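Local atomic coordinates of lovastatin nonaketide synthase mokA (PDB entry 6AD3), a protein that carries out the iterative, nine-step polyketide assembly that begins monacolin K (lovastatin) biosynthesis, and is represented here by its condensation domain. Residues N100-F105 with V204-F209; E170-L175 with I458-R463; A257-W262 with A404-G409. The protein carries 1 engineered substitution. All blocks are in the same frame, centred on the assembly; numbering follows the deposited sequence.

Contact 1. Residues N100-F105 with V204-F209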
loop_
_atom_site.group_PDB
_atom_site.type_symbol
_atom_site.label_atom_id
_atom_site.label_comp_id
_atom_site.label_asym_id
_atom_site.label_seq_id
_atom_site.Cartn_x
_atom_site.Cartn_y
_atom_site.Cartn_z
ATOM N N ASN A 100 6.834 -3.836 -7.181
ATOM C CA ASN A 100 5.451 -3.373 -7.317
ATOM C C ASN A 100 5.140 -3.144 -8.775
ATOM O O ASN A 100 5.942 -2.526 -9.515
ATOM C CB ASN A 100 5.258 -2.060 -6.563
ATOM C CG ASN A 100 5.679 -2.136 -5.130
ATOM O OD1 ASN A 100 4.890 -2.535 -4.267
ATOM N ND2 ASN A 100 6.948 -1.834 -4.859
ATOM N N THR A 101 4.004 -3.653 -9.232
ATOM C CA THR A 101 3.684 -3.649 -10.647
ATOM C C THR A 101 2.193 -3.417 -10.886
ATOM O O THR A 101 1.365 -4.196 -10.432
ATOM C CB THR A 101 4.117 -4.979 -11.313
ATOM O OG1 THR A 101 5.409 -5.387 -10.843
ATOM C CG2 THR A 101 4.152 -4.851 -12.840
ATOM N N ILE A 102 1.861 -2.298 -11.529
ATOM C CA ILE A 102 0.468 -1.872 -11.714
ATOM C C ILE A 102 0.201 -1.767 -13.211
ATOM O O ILE A 102 0.873 -0.984 -13.904
ATOM C CB ILE A 102 0.213 -0.482 -11.094
ATOM C CG1 ILE A 102 0.676 -0.455 -9.649
ATOM C CG2 ILE A 102 -1.282 -0.135 -11.172
ATOM C CD1 ILE A 102 0.009 -1.496 -8.737
ATOM N N GLY A 103 -0.733 -2.600 -13.717
ATOM C CA GLY A 103 -1.072 -2.601 -15.148
ATOM C C GLY A 103 -2.475 -2.041 -15.392
ATOM O O GLY A 103 -3.401 -2.377 -14.684
ATOM N N MET A 104 -2.594 -1.090 -16.293
ATOM C CA MET A 104 -3.867 -0.546 -16.650
ATOM C C MET A 104 -4.192 -0.883 -18.107
ATOM O O MET A 104 -3.557 -0.364 -19.042
ATOM C CB MET A 104 -3.903 0.952 -16.435
ATOM C CG MET A 104 -5.328 1.527 -16.584
ATOM S SD MET A 104 -6.636 0.864 -15.464
ATOM C CE MET A 104 -6.258 1.718 -13.934
ATOM N N PHE A 105 -5.203 -1.711 -18.275
ATOM C CA PHE A 105 -5.748 -2.015 -19.613
ATOM C C PHE A 105 -6.504 -0.802 -20.104
ATOM O O PHE A 105 -7.312 -0.228 -19.365
ATOM C CB PHE A 105 -6.690 -3.217 -19.546
ATOM C CG PHE A 105 -6.000 -4.506 -19.356
ATOM C CD1 PHE A 105 -5.322 -5.096 -20.393
ATOM C CD2 PHE A 105 -6.000 -5.135 -18.116
ATOM C CE1 PHE A 105 -4.714 -6.332 -20.232
ATOM C CE2 PHE A 105 -5.306 -6.303 -17.919
ATOM C CZ PHE A 105 -4.749 -6.959 -18.996
ATOM N N VAL A 204 3.088 0.571 -14.988
ATOM C CA VAL A 204 3.999 1.249 -14.138
ATOM C C VAL A 204 4.504 0.282 -13.065
ATOM O O VAL A 204 3.737 -0.240 -12.255
ATOM C CB VAL A 204 3.333 2.474 -13.454
ATOM C CG1 VAL A 204 4.291 3.087 -12.450
ATOM C CG2 VAL A 204 2.873 3.491 -14.474
ATOM N N ALA A 205 5.801 -0.009 -13.112
ATOM C CA ALA A 205 6.407 -0.873 -12.166
ATOM C C ALA A 205 7.511 -0.116 -11.442
ATOM O O ALA A 205 8.219 0.679 -12.035
ATOM C CB ALA A 205 6.955 -2.092 -12.831
ATOM N N TYR A 206 7.626 -0.360 -10.158
ATOM C CA TYR A 206 8.532 0.400 -9.311
ATOM C C TYR A 206 9.123 -0.416 -8.196
ATOM O O TYR A 206 8.449 -1.226 -7.535
ATOM C CB TYR A 206 7.874 1.661 -8.743
ATOM C CG TYR A 206 6.601 1.426 -7.959
ATOM C CD1 TYR A 206 5.384 1.314 -8.603
ATOM C CD2 TYR A 206 6.605 1.464 -6.552
ATOM C CE1 TYR A 206 4.204 1.174 -7.874
ATOM C CE2 TYR A 206 5.445 1.347 -5.830
ATOM C CZ TYR A 206 4.258 1.175 -6.481
ATOM O OH TYR A 206 3.108 1.049 -5.760
ATOM N N HIS A 207 10.423 -0.188 -7.987
ATOM C CA HIS A 207 11.057 -0.542 -6.740
ATOM C C HIS A 207 10.385 0.219 -5.620
ATOM O O HIS A 207 9.939 1.357 -5.800
ATOM C CB HIS A 207 12.551 -0.247 -6.782
ATOM C CG HIS A 207 13.294 -0.777 -5.597
ATOM N ND1 HIS A 207 13.936 -1.999 -5.586
ATOM C CD2 HIS A 207 13.502 -0.233 -4.385
ATOM C CE1 HIS A 207 14.470 -2.198 -4.402
ATOM N NE2 HIS A 207 14.200 -1.154 -3.646
ATOM N N ARG A 208 10.327 -0.415 -4.445
ATOM C CA ARG A 208 9.729 0.191 -3.247
ATOM C C ARG A 208 10.235 1.603 -2.984
ATOM O O ARG A 208 9.477 2.439 -2.545
ATOM C CB ARG A 208 10.016 -0.690 -2.049
ATOM C CG ARG A 208 9.644 -0.133 -0.668
ATOM C CD ARG A 208 8.172 -0.172 -0.397
ATOM N NE ARG A 208 7.421 0.824 -1.161
ATOM C CZ ARG A 208 6.099 0.899 -1.194
ATOM N NH1 ARG A 208 5.367 0.030 -0.536
ATOM N NH2 ARG A 208 5.490 1.843 -1.897
ATOM N N PHE A 209 11.531 1.840 -3.170
ATOM C CA PHE A 209 12.112 3.061 -2.718
ATOM C C PHE A 209 11.636 4.316 -3.497
ATOM O O PHE A 209 11.900 5.446 -3.043
ATOM C CB PHE A 209 13.640 3.012 -2.807
ATOM C CG PHE A 209 14.312 2.058 -1.853
ATOM C CD1 PHE A 209 13.609 1.395 -0.873
ATOM C CD2 PHE A 209 15.674 1.776 -2.005
ATOM C CE1 PHE A 209 14.212 0.454 -0.101
ATOM C CE2 PHE A 209 16.278 0.827 -1.217
ATOM C CZ PHE A 209 15.561 0.210 -0.226
#

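Contact 2. Residues E170-L175 with I458-R463. Engineered in segment 170-175: Trp173 (natural residue Arg).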
loop_
_atom_site.group_PDB
_atom_site.type_symbol
_atom_site.label_atom_id
_atom_site.label_comp_id
_atom_site.label_asym_id
_atom_site.label_seq_id
_atom_site.Cartn_x
_atom_site.Cartn_y
_atom_site.Cartn_z
ATOM N N GLU A 170 1.599 -11.741 -20.359
ATOM C CA GLU A 170 2.870 -12.411 -20.169
ATOM C C GLU A 170 3.974 -11.387 -19.854
ATOM O O GLU A 170 4.793 -11.595 -18.953
ATOM C CB GLU A 170 3.210 -13.249 -21.417
ATOM C CG GLU A 170 4.551 -13.922 -21.342
ATOM C CD GLU A 170 4.872 -14.728 -22.598
ATOM O OE1 GLU A 170 5.953 -14.499 -23.187
ATOM O OE2 GLU A 170 4.039 -15.566 -22.998
ATOM N N GLY A 171 3.985 -10.289 -20.596
ATOM C CA GLY A 171 4.940 -9.224 -20.351
ATOM C C GLY A 171 4.781 -8.667 -18.931
ATOM O O GLY A 171 5.752 -8.350 -18.272
ATOM N N TYR A 172 3.538 -8.434 -18.541
ATOM C CA TYR A 172 3.223 -7.951 -17.185
ATOM C C TYR A 172 3.832 -8.845 -16.110
ATOM O O TYR A 172 4.523 -8.374 -15.230
ATOM C CB TYR A 172 1.707 -7.826 -17.013
ATOM C CG TYR A 172 1.298 -7.508 -15.583
ATOM C CD1 TYR A 172 1.225 -6.181 -15.126
ATOM C CD2 TYR A 172 1.078 -8.525 -14.665
ATOM C CE1 TYR A 172 0.862 -5.887 -13.817
ATOM C CE2 TYR A 172 0.746 -8.224 -13.333
ATOM C CZ TYR A 172 0.675 -6.906 -12.919
ATOM O OH TYR A 172 0.302 -6.603 -11.606
ATOM N N TRP A 173 3.586 -10.143 -16.191
ATOM C CA TRP A 173 4.114 -11.063 -15.189
ATOM C C TRP A 173 5.644 -11.204 -15.239
ATOM O O TRP A 173 6.285 -11.442 -14.205
ATOM C CB TRP A 173 3.403 -12.425 -15.271
ATOM C CG TRP A 173 1.963 -12.356 -14.860
ATOM C CD1 TRP A 173 0.873 -12.347 -15.680
ATOM C CD2 TRP A 173 1.468 -12.066 -13.545
ATOM N NE1 TRP A 173 -0.281 -12.244 -14.927
ATOM C CE2 TRP A 173 0.069 -11.985 -13.629
ATOM C CE3 TRP A 173 2.078 -11.923 -12.292
ATOM C CZ2 TRP A 173 -0.729 -11.696 -12.517
ATOM C CZ3 TRP A 173 1.299 -11.652 -11.191
ATOM C CH2 TRP A 173 -0.086 -11.513 -11.309
ATOM N N GLN A 174 6.258 -10.923 -16.395
ATOM C CA GLN A 174 7.720 -10.786 -16.443
ATOM C C GLN A 174 8.216 -9.542 -15.666
ATOM O O GLN A 174 9.192 -9.615 -14.899
ATOM C CB GLN A 174 8.222 -10.712 -17.909
ATOM C CG GLN A 174 8.141 -12.034 -18.658
ATOM C CD GLN A 174 8.156 -11.866 -20.197
ATOM O OE1 GLN A 174 7.763 -12.781 -20.931
ATOM N NE2 GLN A 174 8.584 -10.698 -20.677
ATOM N N LEU A 175 7.452 -8.449 -15.747
ATOM C CA LEU A 175 7.802 -7.216 -15.025
ATOM C C LEU A 175 7.642 -7.392 -13.508
ATOM O O LEU A 175 8.451 -6.894 -12.740
ATOM C CB LEU A 175 6.971 -6.036 -15.523
ATOM C CG LEU A 175 7.251 -5.534 -16.938
ATOM C CD1 LEU A 175 6.217 -4.494 -17.350
ATOM C CD2 LEU A 175 8.650 -4.944 -17.077
ATOM N N ILE A 458 -4.709 -4.388 -13.132
ATOM C CA ILE A 458 -4.089 -5.573 -12.525
ATOM C C ILE A 458 -3.031 -4.975 -11.609
ATOM O O ILE A 458 -2.203 -4.190 -12.061
ATOM C CB ILE A 458 -3.239 -6.426 -13.504
ATOM C CG1 ILE A 458 -3.607 -6.230 -14.936
ATOM C CG2 ILE A 458 -3.159 -7.879 -13.079
ATOM C CD1 ILE A 458 -2.762 -7.099 -15.851
ATOM N N ALA A 459 -3.059 -5.343 -10.339
ATOM C CA ALA A 459 -2.138 -4.795 -9.359
ATOM C C ALA A 459 -1.424 -5.897 -8.625
ATOM O O ALA A 459 -2.043 -6.804 -8.079
ATOM C CB ALA A 459 -2.896 -3.922 -8.358
ATOM N N THR A 460 -0.110 -5.838 -8.631
ATOM C CA THR A 460 0.690 -6.757 -7.812
ATOM C C THR A 460 1.668 -5.919 -6.961
ATOM O O THR A 460 2.767 -5.580 -7.388
ATOM C CB THR A 460 1.451 -7.783 -8.693
ATOM O OG1 THR A 460 0.528 -8.418 -9.593
ATOM C CG2 THR A 460 2.134 -8.797 -7.857
ATOM N N ARG A 461 1.238 -5.600 -5.758
ATOM C CA ARG A 461 2.059 -4.882 -4.804
ATOM C C ARG A 461 3.022 -5.846 -4.108
ATOM O O ARG A 461 2.793 -7.066 -4.094
ATOM C CB ARG A 461 1.153 -4.238 -3.756
ATOM C CG ARG A 461 0.258 -3.168 -4.319
ATOM C CD ARG A 461 -0.640 -2.563 -3.250
ATOM N NE ARG A 461 0.133 -1.828 -2.276
ATOM C CZ ARG A 461 -0.392 -1.223 -1.213
ATOM N NH1 ARG A 461 -1.694 -1.254 -1.002
ATOM N NH2 ARG A 461 0.396 -0.618 -0.352
ATOM N N GLU A 462 4.069 -5.296 -3.511
ATOM C CA GLU A 462 5.039 -6.067 -2.764
ATOM C C GLU A 462 4.362 -6.950 -1.754
ATOM O O GLU A 462 3.340 -6.585 -1.196
ATOM C CB GLU A 462 6.023 -5.144 -2.025
ATOM C CG GLU A 462 5.346 -4.233 -0.992
ATOM C CD GLU A 462 6.313 -3.436 -0.149
ATOM O OE1 GLU A 462 7.536 -3.593 -0.336
ATOM O OE2 GLU A 462 5.849 -2.565 0.621
ATOM N N ARG A 463 5.024 -8.057 -1.423
ATOM C CA ARG A 463 4.616 -8.867 -0.276
ATOM C C ARG A 463 4.879 -8.097 0.999
ATOM O O ARG A 463 5.710 -7.184 1.023
ATOM C CB ARG A 463 5.389 -10.184 -0.228
ATOM C CG ARG A 463 5.093 -11.095 -1.402
ATOM C CD ARG A 463 5.771 -12.455 -1.225
ATOM N NE ARG A 463 5.652 -13.283 -2.420
ATOM C CZ ARG A 463 6.292 -14.447 -2.588
ATOM N NH1 ARG A 463 7.028 -14.979 -1.604
ATOM N NH2 ARG A 463 6.090 -15.147 -3.691
#

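Contact 3. Residues A257-W262 with A404-G409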
loop_
_atom_site.group_PDB
_atom_site.type_symbol
_atom_site.label_atom_id
_atom_site.label_comp_id
_atom_site.label_asym_id
_atom_site.label_seq_id
_atom_site.Cartn_x
_atom_site.Cartn_y
_atom_site.Cartn_z
ATOM N N ALA A 257 5.716 14.332 20.519
ATOM C CA ALA A 257 4.343 14.189 21.043
ATOM C C ALA A 257 3.559 13.092 20.303
ATOM O O ALA A 257 2.788 12.318 20.921
ATOM C CB ALA A 257 3.605 15.508 20.968
ATOM N N ASP A 258 3.822 12.958 19.004
ATOM C CA ASP A 258 3.193 11.900 18.209
ATOM C C ASP A 258 3.713 10.540 18.602
ATOM O O ASP A 258 2.933 9.578 18.800
ATOM C CB ASP A 258 3.401 12.152 16.716
ATOM C CG ASP A 258 2.722 13.420 16.229
ATOM O OD1 ASP A 258 1.718 13.838 16.813
ATOM O OD2 ASP A 258 3.239 14.042 15.282
ATOM N N LEU A 259 5.018 10.458 18.804
ATOM C CA LEU A 259 5.630 9.242 19.291
ATOM C C LEU A 259 5.097 8.812 20.657
ATOM O O LEU A 259 4.774 7.648 20.852
ATOM C CB LEU A 259 7.148 9.398 19.331
ATOM C CG LEU A 259 7.827 9.280 17.970
ATOM C CD1 LEU A 259 9.269 9.752 18.096
ATOM C CD2 LEU A 259 7.748 7.874 17.411
ATOM N N ALA A 260 4.879 9.766 21.553
ATOM C CA ALA A 260 4.370 9.439 22.883
ATOM C C ALA A 260 2.932 8.945 22.795
ATOM O O ALA A 260 2.539 8.042 23.527
ATOM C CB ALA A 260 4.458 10.656 23.823
ATOM N N TYR A 261 2.167 9.501 21.867
ATOM C CA TYR A 261 0.796 9.048 21.638
ATOM C C TYR A 261 0.773 7.589 21.234
ATOM O O TYR A 261 0.067 6.779 21.830
ATOM C CB TYR A 261 0.133 9.881 20.551
ATOM C CG TYR A 261 -1.199 9.364 20.112
ATOM C CD1 TYR A 261 -2.343 9.674 20.820
ATOM C CD2 TYR A 261 -1.326 8.566 18.977
ATOM C CE1 TYR A 261 -3.585 9.262 20.385
ATOM C CE2 TYR A 261 -2.572 8.118 18.548
ATOM C CZ TYR A 261 -3.690 8.433 19.284
ATOM O OH TYR A 261 -4.941 8.021 18.865
ATOM N N TRP A 262 1.574 7.234 20.240
ATOM C CA TRP A 262 1.600 5.839 19.796
ATOM C C TRP A 262 2.253 4.912 20.803
ATOM O O TRP A 262 1.796 3.789 21.000
ATOM C CB TRP A 262 2.265 5.714 18.425
ATOM C CG TRP A 262 1.523 6.412 17.351
ATOM C CD1 TRP A 262 1.891 7.536 16.730
ATOM C CD2 TRP A 262 0.273 6.020 16.766
ATOM N NE1 TRP A 262 0.945 7.889 15.786
ATOM C CE2 TRP A 262 -0.063 6.987 15.820
ATOM C CE3 TRP A 262 -0.651 4.995 17.036
ATOM C CZ2 TRP A 262 -1.263 6.950 15.096
ATOM C CZ3 TRP A 262 -1.812 4.938 16.297
ATOM C CH2 TRP A 262 -2.093 5.893 15.309
ATOM N N ALA A 404 -0.413 11.497 12.611
ATOM C CA ALA A 404 -0.154 10.606 11.470
ATOM C C ALA A 404 1.271 10.683 10.882
ATOM O O ALA A 404 1.588 9.910 10.004
ATOM C CB ALA A 404 -1.156 10.872 10.358
ATOM N N ARG A 405 2.062 11.676 11.288
ATOM C CA ARG A 405 3.331 11.973 10.612
ATOM C C ARG A 405 4.483 11.034 10.983
ATOM O O ARG A 405 5.541 11.073 10.370
ATOM C CB ARG A 405 3.763 13.390 10.912
ATOM C CG ARG A 405 2.880 14.457 10.306
ATOM C CD ARG A 405 3.389 15.838 10.724
ATOM N NE ARG A 405 2.322 16.827 10.859
ATOM C CZ ARG A 405 1.905 17.610 9.869
ATOM N NH1 ARG A 405 2.440 17.499 8.658
ATOM N NH2 ARG A 405 0.947 18.499 10.087
ATOM N N VAL A 406 4.282 10.155 11.943
ATOM C CA VAL A 406 5.333 9.273 12.347
ATOM C C VAL A 406 5.451 8.050 11.420
ATOM O O VAL A 406 4.535 7.230 11.370
ATOM C CB VAL A 406 5.116 8.783 13.775
ATOM C CG1 VAL A 406 6.270 7.903 14.198
ATOM C CG2 VAL A 406 5.002 9.962 14.699
ATOM N N PRO A 407 6.595 7.909 10.720
ATOM C CA PRO A 407 6.786 6.692 9.910
ATOM C C PRO A 407 6.814 5.432 10.816
ATOM O O PRO A 407 7.425 5.458 11.884
ATOM C CB PRO A 407 8.145 6.912 9.264
ATOM C CG PRO A 407 8.310 8.409 9.212
ATOM C CD PRO A 407 7.658 8.897 10.476
ATOM N N TYR A 408 6.023 4.419 10.492
ATOM C CA TYR A 408 5.775 3.332 11.470
ATOM C C TYR A 408 7.089 2.614 11.852
ATOM O O TYR A 408 7.237 2.148 12.977
ATOM C CB TYR A 408 4.727 2.337 10.987
ATOM C CG TYR A 408 5.207 1.404 9.919
ATOM C CD1 TYR A 408 5.272 1.807 8.589
ATOM C CD2 TYR A 408 5.505 0.111 10.207
ATOM C CE1 TYR A 408 5.695 0.943 7.581
ATOM C CE2 TYR A 408 5.963 -0.773 9.212
ATOM C CZ TYR A 408 5.966 -0.351 7.885
ATOM O OH TYR A 408 6.471 -1.217 6.943
ATOM N N GLY A 409 8.053 2.551 10.926
ATOM C CA GLY A 409 9.338 1.909 11.225
ATOM C C GLY A 409 10.080 2.598 12.362
ATOM O O GLY A 409 10.767 1.942 13.167
#

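Contact 1. Residues N100-F105 with V204-F209
Asn100 and Tyr206 face each other as a hydrogen-bonded antiparallel pair, and the asparagine side chain lies across the tyrosine ring. Its CB sits over the middle of that ring, 3.4 Å from the Tyr206 centroid and 14° off the normal, a close CH-pi contact. CG moves outward above the ring, 3.6 Å from Tyr206 CE2, with the amide nearly parallel to the aromatic plane. At the tip, ND2 gives a hydrogen bond of 3.1 Å to Tyr206 O, which lies in the plane of the amide, whereas OD1 accepts from Glu462 N; both ends of the buried amide are therefore held and its rotation is fixed. A chi1 of -54° brings the amide round to the side of the residue's own N, so that ND2 reaches the carbonyl Asn100 N already bonds, the two donors coming from opposite faces of its plane. Tyr206 N returns a bond of 2.8 Å to Asn100 O. Two residues further along, Ile102 N to Val204 O and Val204 N to Ile102 O, each 2.9 Å, close the second hydrogen-bonded pair. Between them Thr101 and Ala205 form a non-hydrogen-bonded pair on the other face of the sheet, where Thr101 CG2 meets Ala205 CB at 3.9 Å. Past Tyr206, His207-Arg208 correspond by sequence to the start of the HHxxxDG signature of condensation domains, with arginine in place of the second histidine. Arg208 NH1 forms a salt bridge with Glu462, and NH2 bonds Gly211 O. Both strands are interior in the five-stranded sheet: 188-195 flanks 199-206, 453-460 flanks 100-107, and helix 80-91 packs against His207, Arg208 and Phe209.

Contact 2. Residues E170-L175 with I458-R463
The Tyr172 ring has Ile458 on one face and both Thr460 and Trp173 at its edge: Ile458 CD1 lies 4.1 Å from the Tyr172 centroid, 10° off the ring normal, in a CH-pi contact, while Thr460 OG1 and Trp173 CD1 lie in the ring plane. Tyr172 CD2 in turn sits over the middle of the indole of Trp173, an engineered residue (natural arginine), 3.6 Å above its plane. This is the alpha/beta packing of the condensation fold's N-terminal half, where helix 165-176 runs over the five-stranded sheet and here meets one of its edge strands, 453-460, which comes across from the C-terminal half. The helix and strand segments run nearly parallel, their axes 10.5 Å apart, a gap bridged by the tyrosine. A chi1 of 173° swings the Tyr172 ring off the helix toward the strand. Ile458 adds its CG2 branch, 3.9 Å from Tyr172 CE2; its chi1 of -22° lies far from staggered, a probably strained torsion. The six-membered end of the Trp173 indole meets the Thr460 side chain at about a right angle, CH2 lying 3.6 Å from Thr460 OG1. Beyond the ring, the phenol oxygen turns to the sheet: Tyr172 OH is hydrogen-bonded to Thr101 O on the adjoining strand, and it lies 2.7 Å from Thr460 OG1.

Contact 3. Residues A257-W262 with A404-G409
Val406 meets Asp258, Leu259 and Trp262 through its two methyl branches, and the contact between the segments is almost wholly apolar. CG2 points at the helix and presses on the methylene of Asp258, 3.4 Å from its CB. The other methyl, CG1, is directed by a chi1 of -177° to Leu259, reaching CD2 at 3.5 Å; the two side chains cross at about a right angle. The indole of Trp262, one helical turn beyond Asp258, is more distant, with CD1 4.4 Å from Val406 CG2. Val406 thus rests mainly on Asp258 and Leu259, with Trp262 at the margin.

The polar links go to residues just outside the two segments. Asp258 OD1 accepts from His403 ND1, and Trp262 NE1 bonds the carbonyl of the same histidine, so the helix grips the chain just ahead of 404-409 at two points. On the far end of the loop, Asn371 holds both Val406 O and Tyr408 N, fixing the turn into helix 408-414, for which Pro407 occupies the N-cap position. Charge contributes less: Asp258 OD2 and Arg405 NE are of opposite sign but 5.3 Å apart, too far for a salt bridge.

On the helix itself Tyr261 CD2 lies 3.6 Å above the plane of the Trp262 ring, over its centre. Trp262 also touches Leu373, Pro374 and Leu375 of strand 371-377, an outermost strand of the six-stranded sheet. The arrangement is that of a helix packed on the loop between two helices, 386-401 and 408-414, at the sheet margin of the condensation fold's C-terminal half.

How the contacts relate
Contacts 1 and 2 belong to one unit: strands 100-107 and 453-460 are neighbours in the same sheet, the contact centres lie about 7 Å apart, and backbone bonds such as Gly103 N to Ile458 O join them directly. Contact 1 is buried and relies on main-chain hydrogen bonds with an asparagine side chain laid over a ring; contact 2, nearer the surface, is helix-on-sheet packing through one tyrosine. Contact 3 lies on the opposite side of the chain's centre, about 28 Å from contact 1 between centres. It is also buried, but joins a helix to a loop by aliphatic contact, its polar links going to residues outside the two segments.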